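Local coordinates for leucine aminopeptidase (Fimbriiglobus ruber, PDB 7D1B), which probably acts as a zinc-dependent glutaminyl cyclase of the M28 metallopeptidase family, turning N-terminal glutamine of peptides into pyroglutamate, at residues A[328-331]-A[332-335]; A[254-257]-A[258-262]; A[74-77]-A[78-81]; A[60-64]-A[65-69]. One frame throughout, in Å; residues are numbered along the deposited sequence.

Interaction 1 of 4, residues A[328-331]-A[332-335]; sequences NVLL and GWIQ
Gln335 folds back along its own helix so that its amide reaches the carbonyl of Leu331 one turn earlier. NE2 donates to Leu331 O at 2.9 Å, coming from above the carbonyl plane rather than along a lone pair, while that oxygen lies close to the plane of the Gln335 amide. The backbone bond from Gln335 N, 3.0 Å to Leu331 O, arrives from the opposite face, and one oxygen is thus gripped by two donors of the same residue. CG set beside the backbone N (chi1 -72°) starts the glutamine back toward the preceding turn, and NE2 also donates to Lys45 O in the N-terminal loop. On another side of the helix the CG of Trp333 is anti to the backbone N (chi1 172°), which brings the CE3 edge of the indole to Leu330 O. That oxygen lies near the ring plane, 3.9 Å from CE3, and the Leu330 methyl CD2 approaches the same CE3 at 4.3 Å. These residues belong to helix 320-336, the last of the M28 alpha/beta fold, which packs on the central sheet beside helix 253-266: Leu330 and Trp333 both press on Val230 of strand 225-232, and Ile334 leans on Leu125 of strand 123-130. CG1 and CD1 of Ile334 run back alongside Leu330 O, with CD1 3.5 Å from it. The same methyl meets Leu331 CD2 at 4.2 Å. At Gly332 the backbone amide bonds to Asn328 O, and the Asn328 side-chain OD1 accepts from the Phe47 amide.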
loop_
_atom_site.group_PDB
_atom_site.type_symbol
_atom_site.label_atom_id
_atom_site.label_comp_id
_atom_site.label_asym_id
_atom_site.label_seq_id
_atom_site.Cartn_x
_atom_site.Cartn_y
_atom_site.Cartn_z
ATOM N N ASN A 328 -4.851 13.082 -1.211
ATOM C CA ASN A 328 -4.907 14.320 -0.449
ATOM C C ASN A 328 -4.991 14.053 1.038
ATOM O O ASN A 328 -4.425 14.814 1.821
ATOM C CB ASN A 328 -6.046 15.178 -0.949
ATOM C CG ASN A 328 -5.630 16.011 -2.149
ATOM O OD1 ASN A 328 -4.521 16.576 -2.180
ATOM N ND2 ASN A 328 -6.518 16.158 -3.096
ATOM N N VAL A 329 -5.667 12.979 1.454
ATOM C CA VAL A 329 -5.672 12.639 2.876
ATOM C C VAL A 329 -4.271 12.293 3.348
ATOM O O VAL A 329 -3.824 12.752 4.404
ATOM C CB VAL A 329 -6.691 11.519 3.156
ATOM C CG1 VAL A 329 -6.551 11.007 4.586
ATOM C CG2 VAL A 329 -8.094 12.040 2.893
ATOM N N LEU A 330 -3.547 11.487 2.565
ATOM C CA LEU A 330 -2.167 11.150 2.942
ATOM C C LEU A 330 -1.300 12.397 3.027
ATOM O O LEU A 330 -0.524 12.559 3.978
ATOM C CB LEU A 330 -1.566 10.191 1.921
ATOM C CG LEU A 330 -2.177 8.797 1.871
ATOM C CD1 LEU A 330 -1.668 8.057 0.646
ATOM C CD2 LEU A 330 -1.832 8.033 3.144
ATOM N N LEU A 331 -1.412 13.300 2.038
ATOM C CA LEU A 331 -0.581 14.503 2.074
ATOM C C LEU A 331 -0.969 15.406 3.240
ATOM O O LEU A 331 -0.098 16.052 3.845
ATOM C CB LEU A 331 -0.673 15.257 0.751
ATOM C CG LEU A 331 -0.038 14.543 -0.438
ATOM C CD1 LEU A 331 -0.230 15.383 -1.687
ATOM C CD2 LEU A 331 1.442 14.259 -0.179
ATOM N N GLY A 332 -2.259 15.457 3.592
ATOM C CA GLY A 332 -2.644 16.262 4.746
ATOM C C GLY A 332 -2.097 15.692 6.038
ATOM O O GLY A 332 -1.575 16.425 6.884
ATOM N N TRP A 333 -2.189 14.372 6.191
ATOM C CA TRP A 333 -1.606 13.676 7.334
ATOM C C TRP A 333 -0.120 13.995 7.467
ATOM O O TRP A 333 0.370 14.309 8.560
ATOM C CB TRP A 333 -1.852 12.175 7.145
ATOM C CG TRP A 333 -1.150 11.273 8.125
ATOM C CD1 TRP A 333 -1.253 11.280 9.491
ATOM C CD2 TRP A 333 -0.268 10.195 7.793
ATOM N NE1 TRP A 333 -0.471 10.277 10.032
ATOM C CE2 TRP A 333 0.139 9.594 9.006
ATOM C CE3 TRP A 333 0.240 9.694 6.581
ATOM C CZ2 TRP A 333 0.999 8.492 9.041
ATOM C CZ3 TRP A 333 1.101 8.599 6.616
ATOM C CH2 TRP A 333 1.477 8.013 7.842
ATOM N N ILE A 334 0.606 13.949 6.351
ATOM C CA ILE A 334 2.030 14.282 6.368
ATOM C C ILE A 334 2.246 15.715 6.850
ATOM O O ILE A 334 3.090 15.977 7.716
ATOM C CB ILE A 334 2.645 14.036 4.982
ATOM C CG1 ILE A 334 2.746 12.536 4.724
ATOM C CG2 ILE A 334 4.005 14.713 4.844
ATOM C CD1 ILE A 334 2.833 12.168 3.226
ATOM N N GLN A 335 1.493 16.663 6.286
ATOM C CA GLN A 335 1.736 18.074 6.556
ATOM C C GLN A 335 1.398 18.460 7.985
ATOM O O GLN A 335 2.000 19.401 8.505
ATOM C CB GLN A 335 0.913 18.936 5.611
ATOM C CG GLN A 335 1.400 18.935 4.182
ATOM C CD GLN A 335 0.357 19.558 3.292
ATOM O OE1 GLN A 335 0.264 20.785 3.178
ATOM N NE2 GLN A 335 -0.491 18.720 2.708
#

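Interaction 2 of 4, residues A[254-257]-A[258-262]; sequences NLVA and ELWRV. With GOL (glycerol), chain H.
Val256 and Trp260 form part of the close-packed side of this helix turn. CG1 of Val256 lies over one face of the indole, off-centre toward its rim, in a CH-pi contact 4.3 Å from the centroid of the six-membered ring. Trp260 is pinned further by NE1, which bonds to Val272 O, and by an edge-to-face contact with Phe271. Beside this pair Leu255 and Leu259 run side by side and point the same way; CD2 of Leu255 is only 3.4 Å from CD1 of Leu259, although Leu259 is modelled in two conformers and the tightness is therefore doubtful. Helix 253-266 is amphipathic and covers one side of the M28 sheet, with all four of these residues touching Val298 of the outermost strand 297-300. Its other flank is polar and looser. Asn254 has two deposited conformers, so its links are less certain; in the one described it crosses Glu258 with amide and carboxylate planes 70° apart, and ND2 makes only a weak bond to Glu258 OE2 at 3.2 Å. A glycerol, probably from the crystallisation liquor, spans the two: its O1 donates to Glu258 OE1 at 2.7 Å, and its O2 accepts from Asn254 ND2. Arg261 bends at chi3 (-60°), bringing its guanidinium face over Ala257 O. A water in the guanidinium plane accepts from Arg261 NH1 and, in that conformer, donates to Asn254 OD1 at 2.7 Å.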
loop_
_atom_site.group_PDB
_atom_site.type_symbol
_atom_site.label_atom_id
_atom_site.label_comp_id
_atom_site.label_asym_id
_atom_site.label_seq_id
_atom_site.Cartn_x
_atom_site.Cartn_y
_atom_site.Cartn_z
ATOM N N ASN A 254 -4.469 7.126 17.518
ATOM C CA ASN A 254 -4.292 8.528 17.146
ATOM C C ASN A 254 -4.066 8.704 15.657
ATOM O O ASN A 254 -4.442 9.743 15.096
ATOM C CB ASN A 254 -3.169 9.201 17.935
ATOM C CG ASN A 254 -3.029 10.713 17.537
ATOM O OD1 ASN A 254 -3.913 11.513 17.840
ATOM N ND2 ASN A 254 -1.966 11.075 16.814
ATOM N N LEU A 255 -3.431 7.722 15.006
ATOM C CA LEU A 255 -3.262 7.783 13.559
ATOM C C LEU A 255 -4.620 7.714 12.869
ATOM O O LEU A 255 -4.900 8.502 11.961
ATOM C CB LEU A 255 -2.317 6.661 13.112
ATOM C CG LEU A 255 -1.493 6.896 11.849
ATOM C CD1 LEU A 255 -0.584 5.701 11.650
ATOM C CD2 LEU A 255 -2.281 7.185 10.607
ATOM N N VAL A 256 -5.481 6.781 13.297
ATOM C CA VAL A 256 -6.831 6.738 12.748
ATOM C C VAL A 256 -7.511 8.091 12.923
ATOM O O VAL A 256 -8.107 8.642 11.985
ATOM C CB VAL A 256 -7.657 5.607 13.391
ATOM C CG1 VAL A 256 -9.093 5.663 12.885
ATOM C CG2 VAL A 256 -7.062 4.237 13.090
ATOM N N ALA A 257 -7.451 8.650 14.143
ATOM C CA ALA A 257 -8.116 9.932 14.380
ATOM C C ALA A 257 -7.592 11.014 13.441
ATOM O O ALA A 257 -8.376 11.778 12.869
ATOM C CB ALA A 257 -7.945 10.359 15.839
ATOM N N GLU A 258 -6.269 11.125 13.290
ATOM C CA GLU A 258 -5.706 12.152 12.408
ATOM C C GLU A 258 -6.139 11.948 10.969
ATOM O O GLU A 258 -6.506 12.907 10.286
ATOM C CB GLU A 258 -4.181 12.158 12.484
ATOM C CG GLU A 258 -3.666 12.768 13.764
ATOM C CD GLU A 258 -2.161 12.901 13.819
ATOM O OE1 GLU A 258 -1.464 12.368 12.926
ATOM O OE2 GLU A 258 -1.667 13.564 14.763
ATOM N N LEU A 259 -6.075 10.702 10.479
ATOM C CA LEU A 259 -6.388 10.454 9.078
ATOM C C LEU A 259 -7.848 10.756 8.784
ATOM O O LEU A 259 -8.171 11.393 7.774
ATOM C CB LEU A 259 -6.087 9.010 8.744
ATOM C CG LEU A 259 -4.688 8.555 8.485
ATOM C CD1 LEU A 259 -4.766 7.051 8.330
ATOM C CD2 LEU A 259 -4.122 9.193 7.209
ATOM N N TRP A 260 -8.741 10.279 9.642
ATOM C CA TRP A 260 -10.157 10.528 9.414
ATOM C C TRP A 260 -10.511 11.998 9.648
ATOM O O TRP A 260 -11.399 12.533 8.974
ATOM C CB TRP A 260 -11.024 9.576 10.255
ATOM C CG TRP A 260 -11.384 8.270 9.568
ATOM C CD1 TRP A 260 -12.643 7.892 9.185
ATOM C CD2 TRP A 260 -10.509 7.179 9.196
ATOM N NE1 TRP A 260 -12.607 6.648 8.595
ATOM C CE2 TRP A 260 -11.318 6.188 8.592
ATOM C CE3 TRP A 260 -9.136 6.932 9.338
ATOM C CZ2 TRP A 260 -10.797 4.977 8.117
ATOM C CZ3 TRP A 260 -8.622 5.734 8.850
ATOM C CH2 TRP A 260 -9.451 4.767 8.247
ATOM N N ARG A 261 -9.796 12.690 10.549
ATOM C CA ARG A 261 -9.984 14.130 10.702
ATOM C C ARG A 261 -9.593 14.853 9.418
ATOM O O ARG A 261 -10.337 15.711 8.912
ATOM C CB ARG A 261 -9.161 14.622 11.904
ATOM C CG ARG A 261 -9.391 16.083 12.257
ATOM C CD ARG A 261 -8.533 16.530 13.433
ATOM N NE ARG A 261 -8.849 15.720 14.616
ATOM C CZ ARG A 261 -7.990 14.946 15.289
ATOM N NH1 ARG A 261 -6.703 14.920 14.975
ATOM N NH2 ARG A 261 -8.438 14.198 16.294
ATOM N N VAL A 262 -8.419 14.525 8.872
ATOM C CA VAL A 262 -8.015 15.125 7.597
ATOM C C VAL A 262 -9.037 14.822 6.506
ATOM O O VAL A 262 -9.391 15.701 5.716
ATOM C CB VAL A 262 -6.595 14.674 7.210
ATOM C CG1 VAL A 262 -6.260 15.080 5.787
ATOM C CG2 VAL A 262 -5.571 15.256 8.172
HETATM C C1 GOL H . 1.168 9.843 13.366
HETATM O O1 GOL H . -0.192 9.974 12.941
HETATM C C2 GOL H . 1.189 9.554 14.910
HETATM O O2 GOL H . 0.606 10.565 15.663
HETATM C C3 GOL H . 0.498 8.205 15.155
HETATM O O3 GOL H . 0.445 8.001 16.551
HETATM O O HOH W 1 -5.463 13.574 17.135
#

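Interaction 3 of 4, residues A[74-77]-A[78-81]; sequences MVKQ and QEVL
Met74 and Gln78 make the main side-chain contact of this helix turn, a packing contact in which the two side chains cross at a slant. Met74, bent at chi2 and chi3, brings both CG and SD to the amide nitrogen of Gln78, SD lying 3.4 Å from NE2. The Gln78 chain runs back past the Met74 carbonyl, its CG 3.3 Å from Met74 O. Carbon-to-carbon packing is found where Gln77 and Leu81 lie alongside each other, Gln77 CG touching Leu81 CD1 at 3.6 Å. On the outer side Lys76 CE rests near Val80 CG2, a contact left doubtful by the second conformer of Lys76. Backbone bonds one turn apart tie the segments, among them Leu81 N to Gln77 O at 2.9 Å. The polar ends look elsewhere: Gln77 is extended beyond CG (chi2 174°), which carries NE2 to Tyr131 O, while Gln78 makes weak bonds to Tyr131 OH through NE2 and to Arg94 through OE1. Helix 72-87 is amphipathic, with Val75, Lys76 and Glu79 outward and Gln78 and Leu81 set against strand 108-117, a helix-on-sheet packing of the alpha/beta fold.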
loop_
_atom_site.group_PDB
_atom_site.type_symbol
_atom_site.label_atom_id
_atom_site.label_comp_id
_atom_site.label_asym_id
_atom_site.label_seq_id
_atom_site.Cartn_x
_atom_site.Cartn_y
_atom_site.Cartn_z
ATOM N N MET A 74 7.449 -8.871 -12.421
ATOM C CA MET A 74 7.853 -8.155 -11.214
ATOM C C MET A 74 9.148 -7.373 -11.428
ATOM O O MET A 74 9.262 -6.224 -10.994
ATOM C CB MET A 74 7.953 -9.130 -10.037
ATOM C CG MET A 74 8.610 -8.520 -8.809
ATOM S SD MET A 74 7.786 -7.081 -8.107
ATOM C CE MET A 74 6.472 -7.876 -7.199
ATOM N N VAL A 75 10.135 -7.974 -12.102
ATOM C CA VAL A 75 11.374 -7.254 -12.391
ATOM C C VAL A 75 11.081 -5.996 -13.208
ATOM O O VAL A 75 11.610 -4.910 -12.925
ATOM C CB VAL A 75 12.379 -8.182 -13.108
ATOM C CG1 VAL A 75 13.576 -7.374 -13.581
ATOM C CG2 VAL A 75 12.802 -9.335 -12.180
ATOM N N LYS A 76 10.232 -6.121 -14.231
ATOM C CA LYS A 76 9.882 -4.958 -15.050
ATOM C C LYS A 76 9.211 -3.875 -14.216
ATOM O O LYS A 76 9.530 -2.692 -14.352
ATOM C CB LYS A 76 8.973 -5.385 -16.200
ATOM C CG LYS A 76 8.495 -4.235 -17.072
ATOM C CD LYS A 76 9.623 -3.542 -17.796
ATOM C CE LYS A 76 9.068 -2.500 -18.759
ATOM N NZ LYS A 76 10.136 -1.785 -19.504
ATOM N N GLN A 77 8.268 -4.262 -13.360
ATOM C CA GLN A 77 7.624 -3.286 -12.483
ATOM C C GLN A 77 8.647 -2.558 -11.621
ATOM O O GLN A 77 8.546 -1.335 -11.412
ATOM C CB GLN A 77 6.591 -3.990 -11.602
ATOM C CG GLN A 77 6.037 -3.128 -10.497
ATOM C CD GLN A 77 4.922 -3.793 -9.739
ATOM O OE1 GLN A 77 3.903 -3.167 -9.522
ATOM N NE2 GLN A 77 5.133 -5.043 -9.258
ATOM N N GLN A 78 9.610 -3.302 -11.066
ATOM C CA GLN A 78 10.635 -2.668 -10.238
ATOM C C GLN A 78 11.420 -1.624 -11.023
ATOM O O GLN A 78 11.716 -0.536 -10.506
ATOM C CB GLN A 78 11.575 -3.723 -9.663
ATOM C CG GLN A 78 10.899 -4.590 -8.621
ATOM C CD GLN A 78 11.645 -5.886 -8.381
ATOM O OE1 GLN A 78 12.682 -6.136 -8.994
ATOM N NE2 GLN A 78 11.139 -6.710 -7.485
ATOM N N GLU A 79 11.737 -1.927 -12.287
ATOM C CA GLU A 79 12.467 -0.965 -13.114
ATOM C C GLU A 79 11.625 0.280 -13.376
ATOM O O GLU A 79 12.115 1.416 -13.263
ATOM C CB GLU A 79 12.874 -1.616 -14.431
ATOM C CG GLU A 79 13.874 -2.753 -14.232
ATOM C CD GLU A 79 14.111 -3.627 -15.462
ATOM O OE1 GLU A 79 13.346 -3.531 -16.447
ATOM O OE2 GLU A 79 15.070 -4.429 -15.428
ATOM N N VAL A 80 10.356 0.080 -13.748
ATOM C CA VAL A 80 9.459 1.203 -14.020
ATOM C C VAL A 80 9.356 2.104 -12.797
ATOM O O VAL A 80 9.486 3.335 -12.884
ATOM C CB VAL A 80 8.078 0.676 -14.453
ATOM C CG1 VAL A 80 7.051 1.798 -14.456
ATOM C CG2 VAL A 80 8.155 -0.010 -15.817
ATOM N N LEU A 81 9.093 1.501 -11.636
ATOM C CA LEU A 81 8.905 2.284 -10.421
ATOM C C LEU A 81 10.187 2.981 -10.000
ATOM O O LEU A 81 10.153 4.150 -9.586
ATOM C CB LEU A 81 8.391 1.391 -9.294
ATOM C CG LEU A 81 6.957 0.892 -9.514
ATOM C CD1 LEU A 81 6.634 -0.219 -8.548
ATOM C CD2 LEU A 81 5.935 2.011 -9.367
#

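Interaction 4 of 4, residues A[60-64]-A[65-69]; sequences QLCDI and GPRIS
Arg67 turns back under the end of the helix it follows, its side chain lying against Leu61, Cys62 and Ile64. CB packs on Gln77 of helix 72-87. CG, set beside the backbone N (chi1 -68°), comes within 4.1 Å of Ile64 CG2, a loose apolar contact. CD passes the carbonyl oxygen of Leu61 at 3.7 Å, and bends at chi2 and chi3 then lay the guanidinium beneath that oxygen. NE donates to Gly65 O at 2.8 Å, the acceptor only 6° out of the guanidinium plane, so this bond fixes the rotation of the group. Leu61 O sits 3.4 Å above the same plane, toward its rim; its approach to NE is too poorly angled for a hydrogen bond. Here helix 51-63 gives way to the loop leading to helix 72-87: Gly65, with a positive phi of 94°, is the first residue to leave helical geometry, and its N bonds to Cys62 O at 2.9 Å, an i+3 to i bond closing a turn over residues 62-65. Pro66 follows, with no amide hydrogen to offer the helix. The side chain of Asp155, a zinc ligand, lies about 8 Å from that of Arg67. Further out, NH1 donates to Thr157 OG1 on helix 153-167. NH2 passes over Cys62 CA at 3.7 Å, donates to Ala151 O and also to a water at 3.0 Å. That water in turn donates to Cys62 O, so this carbonyl receives both the Gly65 amide and the water-mediated link to the arginine.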
loop_
_atom_site.group_PDB
_atom_site.type_symbol
_atom_site.label_atom_id
_atom_site.label_comp_id
_atom_site.label_asym_id
_atom_site.label_seq_id
_atom_site.Cartn_x
_atom_site.Cartn_y
_atom_site.Cartn_z
ATOM N N GLN A 60 -0.836 1.327 -16.706
ATOM C CA GLN A 60 0.531 1.018 -17.114
ATOM C C GLN A 60 1.068 -0.198 -16.369
ATOM O O GLN A 60 1.669 -1.116 -16.965
ATOM C CB GLN A 60 1.418 2.234 -16.853
ATOM C CG GLN A 60 2.870 1.992 -17.190
ATOM C CD GLN A 60 3.775 3.180 -16.913
ATOM O OE1 GLN A 60 3.322 4.247 -16.478
ATOM N NE2 GLN A 60 5.070 2.999 -17.168
ATOM N N LEU A 61 0.855 -0.220 -15.045
ATOM C CA LEU A 61 1.335 -1.354 -14.261
ATOM C C LEU A 61 0.606 -2.631 -14.655
ATOM O O LEU A 61 1.230 -3.686 -14.818
ATOM C CB LEU A 61 1.213 -1.062 -12.764
ATOM C CG LEU A 61 2.103 0.074 -12.248
ATOM C CD1 LEU A 61 1.815 0.340 -10.790
ATOM C CD2 LEU A 61 3.582 -0.245 -12.438
ATOM N N CYS A 62 -0.711 -2.557 -14.855
ATOM C CA CYS A 62 -1.437 -3.746 -15.286
ATOM C C CYS A 62 -1.015 -4.200 -16.678
ATOM O O CYS A 62 -1.034 -5.400 -16.957
ATOM C CB CYS A 62 -2.947 -3.523 -15.225
ATOM S SG CYS A 62 -3.605 -3.397 -13.555
ATOM N N ASP A 63 -0.611 -3.272 -17.544
ATOM C CA ASP A 63 -0.186 -3.612 -18.894
ATOM C C ASP A 63 1.137 -4.357 -18.912
ATOM O O ASP A 63 1.483 -4.936 -19.944
ATOM C CB ASP A 63 -0.088 -2.347 -19.750
ATOM C CG ASP A 63 -1.444 -1.837 -20.207
ATOM O OD1 ASP A 63 -2.459 -2.539 -20.042
ATOM O OD2 ASP A 63 -1.489 -0.714 -20.740
ATOM N N ILE A 64 1.891 -4.347 -17.807
ATOM C CA ILE A 64 3.026 -5.274 -17.706
ATOM C C ILE A 64 2.586 -6.731 -17.811
ATOM O O ILE A 64 3.361 -7.593 -18.249
ATOM C CB ILE A 64 3.802 -5.002 -16.408
ATOM C CG1 ILE A 64 4.412 -3.612 -16.497
ATOM C CG2 ILE A 64 4.870 -6.082 -16.121
ATOM C CD1 ILE A 64 4.981 -3.119 -15.192
ATOM N N GLY A 65 1.352 -7.031 -17.425
ATOM C CA GLY A 65 0.927 -8.386 -17.177
ATOM C C GLY A 65 1.093 -8.666 -15.696
ATOM O O GLY A 65 1.482 -7.788 -14.918
ATOM N N PRO A 66 0.804 -9.894 -15.272
ATOM C CA PRO A 66 0.980 -10.246 -13.859
ATOM C C PRO A 66 2.383 -9.915 -13.358
ATOM O O PRO A 66 3.377 -10.002 -14.096
ATOM C CB PRO A 66 0.714 -11.757 -13.839
ATOM C CG PRO A 66 -0.281 -11.951 -14.969
ATOM C CD PRO A 66 0.195 -10.988 -16.051
ATOM N N ARG A 67 2.443 -9.526 -12.090
ATOM C CA ARG A 67 3.686 -9.199 -11.406
ATOM C C ARG A 67 3.821 -10.099 -10.184
ATOM O O ARG A 67 3.948 -9.640 -9.041
ATOM C CB ARG A 67 3.695 -7.712 -11.035
ATOM C CG ARG A 67 3.775 -6.782 -12.249
ATOM C CD ARG A 67 2.710 -5.690 -12.149
ATOM N NE ARG A 67 1.429 -6.222 -12.583
ATOM C CZ ARG A 67 0.231 -5.855 -12.123
ATOM N NH1 ARG A 67 0.114 -5.018 -11.115
ATOM N NH2 ARG A 67 -0.866 -6.372 -12.688
ATOM N N ILE A 68 3.762 -11.406 -10.421
ATOM C CA ILE A 68 3.894 -12.386 -9.349
ATOM C C ILE A 68 5.330 -12.351 -8.824
ATOM O O ILE A 68 6.284 -12.120 -9.583
ATOM C CB ILE A 68 3.534 -13.771 -9.919
ATOM C CG1 ILE A 68 2.067 -13.795 -10.392
ATOM C CG2 ILE A 68 3.828 -14.860 -8.904
ATOM C CD1 ILE A 68 1.743 -14.966 -11.319
ATOM N N SER A 69 5.503 -12.547 -7.517
ATOM C CA SER A 69 6.857 -12.566 -6.959
ATOM C C SER A 69 7.757 -13.502 -7.759
ATOM O O SER A 69 7.353 -14.604 -8.141
ATOM C CB SER A 69 6.837 -13.055 -5.517
ATOM O OG SER A 69 6.110 -12.171 -4.708
HETATM O O HOH W 2 -1.774 -7.541 -15.304
HETATM O O HOH W 3 3.945 -10.655 -16.668
#

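In the fold
The four contacts form two pairs well apart, the centres of one pair lying 27 to 32 Å from those of the other. Interactions 1 and 2 have centres 10 Å apart and join helices 320-336 and 253-266: Trp333 NE1 lies 3.6 Å from Leu255 CD2, and it also bonds to O1 of the glycerol held by Glu258. Interactions 3 and 4 are 9 Å apart between centres; helix 51-63 of interaction 4 is followed by helix 72-87 of interaction 3, and they touch where Met74 CE meets Arg67 O at 3.6 Å. This second pair is near the active site, the side chains of Arg67 and Met74 lying about 11 and 13 Å from the zinc ion. Interactions 1 and 2 are away from it.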